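Local coordinates for Mll5499 protein (Mesorhizobium loti, PDB 3BDE) that is of unknown function but forms a homodimer of the Dabb (stress responsive A/B barrel) family with a ferredoxin-like fold, at residues R22-T28 with Y70-M76. Numbering follows the deposited sequence. Where two conformers were deposited one is given.
Sequences RHTVVFT and YHFGFSM. With EDO (1,2-ethanediol), chain J; EDO (1,2-ethanediol), chain D.
Val25 and Phe74 form a hydrogen-bonded pair where strands 22-28 and 72-76 run antiparallel, their axes 4.6 Å apart. These are the two central strands of the four-stranded sheet of a ferredoxin-like fold. His23 with Met76 and Phe27 with Phe72 repeat the pairing on either side. A classic beta bulge ends the ladder: His71 and Phe72 both face Phe27. Phe27 O accepts a hydrogen bond from Phe72 N (2.9 Å) and a weak one from His71 N.

On the helix-covered face, Phe27, Phe72 and Phe74 cluster. Phe27 turns its edge onto the face of Phe74, with planes at 69° and Phe27 CE1 over the centre of the Phe74 ring. The first torsion of Phe27 (chi1 64°) sets CG between the backbone N and carbonyl carbon, and the ring end leans toward the partner strand. Phe72 CB lies over one face of the Phe27 ring, 3.6 Å from Phe27 CZ. With an alanine at Phe74, the ring face under Phe27 CE1 and CZ would probably be lost and a gap opened toward Phe41 and Trp101.

The other face meets the second subunit, whose Tyr113 packs on Val26. Near the bulge, Thr28 CG2 sits over one face of the His71 ring, 4.0 Å from its centroid.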
# COMPACT_ATOMS: atom_id res chain seq x y z
N ARG A 22 6.25 2.76 6.73
CA ARG A 22 6.22 2.05 5.46
C ARG A 22 5.83 3.08 4.41
O ARG A 22 4.71 3.56 4.39
CB ARG A 22 5.23 0.91 5.50
CG ARG A 22 5.22 0.08 4.25
CD ARG A 22 4.25 -1.04 4.40
NE ARG A 22 4.70 -1.95 5.44
CZ ARG A 22 3.93 -2.71 6.22
NH1 ARG A 22 2.60 -2.70 6.13
NH2 ARG A 22 4.53 -3.48 7.12
N HIS A 23 6.79 3.42 3.56
CA HIS A 23 6.61 4.39 2.48
C HIS A 23 6.27 3.65 1.21
O HIS A 23 7.02 2.71 0.80
CB HIS A 23 7.88 5.22 2.29
CG HIS A 23 7.89 6.07 1.06
ND1 HIS A 23 6.88 6.95 0.75
CD2 HIS A 23 8.80 6.19 0.07
CE1 HIS A 23 7.17 7.56 -0.38
NE2 HIS A 23 8.32 7.11 -0.82
N THR A 24 5.14 4.00 0.62
CA THR A 24 4.76 3.39 -0.66
C THR A 24 4.33 4.41 -1.67
O THR A 24 3.81 5.49 -1.32
CB THR A 24 3.62 2.34 -0.53
OG1 THR A 24 2.34 2.99 -0.47
CG2 THR A 24 3.82 1.43 0.70
N VAL A 25 4.54 4.06 -2.95
CA VAL A 25 4.06 4.89 -4.06
C VAL A 25 3.48 3.96 -5.12
O VAL A 25 4.13 2.98 -5.46
CB VAL A 25 5.19 5.82 -4.62
CG1 VAL A 25 6.42 5.01 -5.14
CG2 VAL A 25 4.65 6.75 -5.69
N VAL A 26 2.27 4.24 -5.59
CA VAL A 26 1.61 3.48 -6.66
C VAL A 26 1.67 4.40 -7.88
O VAL A 26 1.42 5.60 -7.75
CB VAL A 26 0.15 3.03 -6.25
CG1 VAL A 26 -0.83 4.18 -6.25
CG2 VAL A 26 -0.36 1.93 -7.16
N PHE A 27 2.00 3.85 -9.05
CA PHE A 27 2.19 4.71 -10.22
C PHE A 27 2.03 4.04 -11.57
O PHE A 27 1.99 2.81 -11.68
CB PHE A 27 3.60 5.34 -10.16
CG PHE A 27 4.74 4.34 -10.25
CD1 PHE A 27 5.25 3.74 -9.09
CD2 PHE A 27 5.34 4.03 -11.48
CE1 PHE A 27 6.32 2.81 -9.19
CE2 PHE A 27 6.39 3.12 -11.57
CZ PHE A 27 6.87 2.51 -10.43
N THR A 28 1.93 4.90 -12.57
CA THR A 28 1.85 4.53 -13.98
C THR A 28 2.89 5.39 -14.69
O THR A 28 3.05 6.58 -14.39
CB THR A 28 0.45 4.79 -14.55
OG1 THR A 28 -0.45 3.87 -13.94
CG2 THR A 28 0.42 4.57 -16.05
N TYR A 70 -3.46 2.30 -11.78
CA TYR A 70 -2.02 2.39 -11.50
C TYR A 70 -1.47 1.01 -11.82
O TYR A 70 -2.12 0.03 -11.49
CB TYR A 70 -1.73 2.78 -10.06
CG TYR A 70 -2.24 4.16 -9.76
CD1 TYR A 70 -1.55 5.29 -10.22
CD2 TYR A 70 -3.41 4.35 -9.06
CE1 TYR A 70 -2.04 6.59 -9.97
CE2 TYR A 70 -3.90 5.64 -8.78
CZ TYR A 70 -3.21 6.75 -9.24
OH TYR A 70 -3.71 8.02 -9.00
N HIS A 71 -0.30 0.96 -12.46
CA HIS A 71 0.30 -0.30 -12.89
C HIS A 71 1.32 -0.89 -11.94
O HIS A 71 1.47 -2.11 -11.90
CB HIS A 71 0.99 -0.15 -14.24
CG HIS A 71 0.08 0.30 -15.35
ND1 HIS A 71 0.56 0.83 -16.52
CD2 HIS A 71 -1.27 0.31 -15.45
CE1 HIS A 71 -0.45 1.12 -17.32
NE2 HIS A 71 -1.58 0.82 -16.69
N PHE A 72 2.00 -0.06 -11.18
CA PHE A 72 3.12 -0.51 -10.35
C PHE A 72 3.14 0.15 -9.01
O PHE A 72 2.49 1.15 -8.80
CB PHE A 72 4.45 -0.13 -11.05
CG PHE A 72 4.61 -0.73 -12.41
CD1 PHE A 72 4.87 -2.10 -12.54
CD2 PHE A 72 4.57 0.06 -13.57
CE1 PHE A 72 5.02 -2.67 -13.78
CE2 PHE A 72 4.72 -0.52 -14.81
CZ PHE A 72 4.95 -1.88 -14.92
N GLY A 73 3.93 -0.42 -8.12
CA GLY A 73 4.19 0.18 -6.84
C GLY A 73 5.61 -0.02 -6.36
O GLY A 73 6.29 -0.99 -6.76
N PHE A 74 6.10 0.91 -5.53
CA PHE A 74 7.34 0.70 -4.79
C PHE A 74 6.94 0.79 -3.32
O PHE A 74 6.09 1.62 -2.96
CB PHE A 74 8.44 1.75 -5.03
CG PHE A 74 8.96 1.84 -6.43
CD1 PHE A 74 8.98 0.76 -7.32
CD2 PHE A 74 9.61 3.01 -6.81
CE1 PHE A 74 9.56 0.89 -8.60
CE2 PHE A 74 10.21 3.15 -8.06
CZ PHE A 74 10.18 2.10 -8.96
N SER A 75 7.50 -0.10 -2.51
CA SER A 75 7.29 -0.16 -1.08
C SER A 75 8.65 -0.27 -0.41
O SER A 75 9.53 -0.94 -0.92
CB SER A 75 6.44 -1.36 -0.71
OG SER A 75 6.23 -1.42 0.67
N MSE A 76 8.81 0.41 0.72
CA MSE A 76 10.04 0.31 1.53
C MSE A 76 9.70 0.73 2.95
O MSE A 76 8.71 1.43 3.19
CB MSE A 76 11.16 1.18 0.93
CG MSE A 76 10.91 2.68 1.05
SE MSE A 76 11.81 3.71 -0.31
CE MSE A 76 10.64 3.37 -1.84
C1 EDO J . 0.46 0.62 -0.48
O1 EDO J . 0.39 1.47 -1.63
C2 EDO J . -0.82 -0.18 -0.31
O2 EDO J . -1.83 0.58 0.35
C1 EDO D . 10.69 7.44 -5.26
O1 EDO D . 10.74 8.87 -5.14
C2 EDO D . 9.88 6.84 -4.13
O2 EDO D . 10.51 7.23 -2.91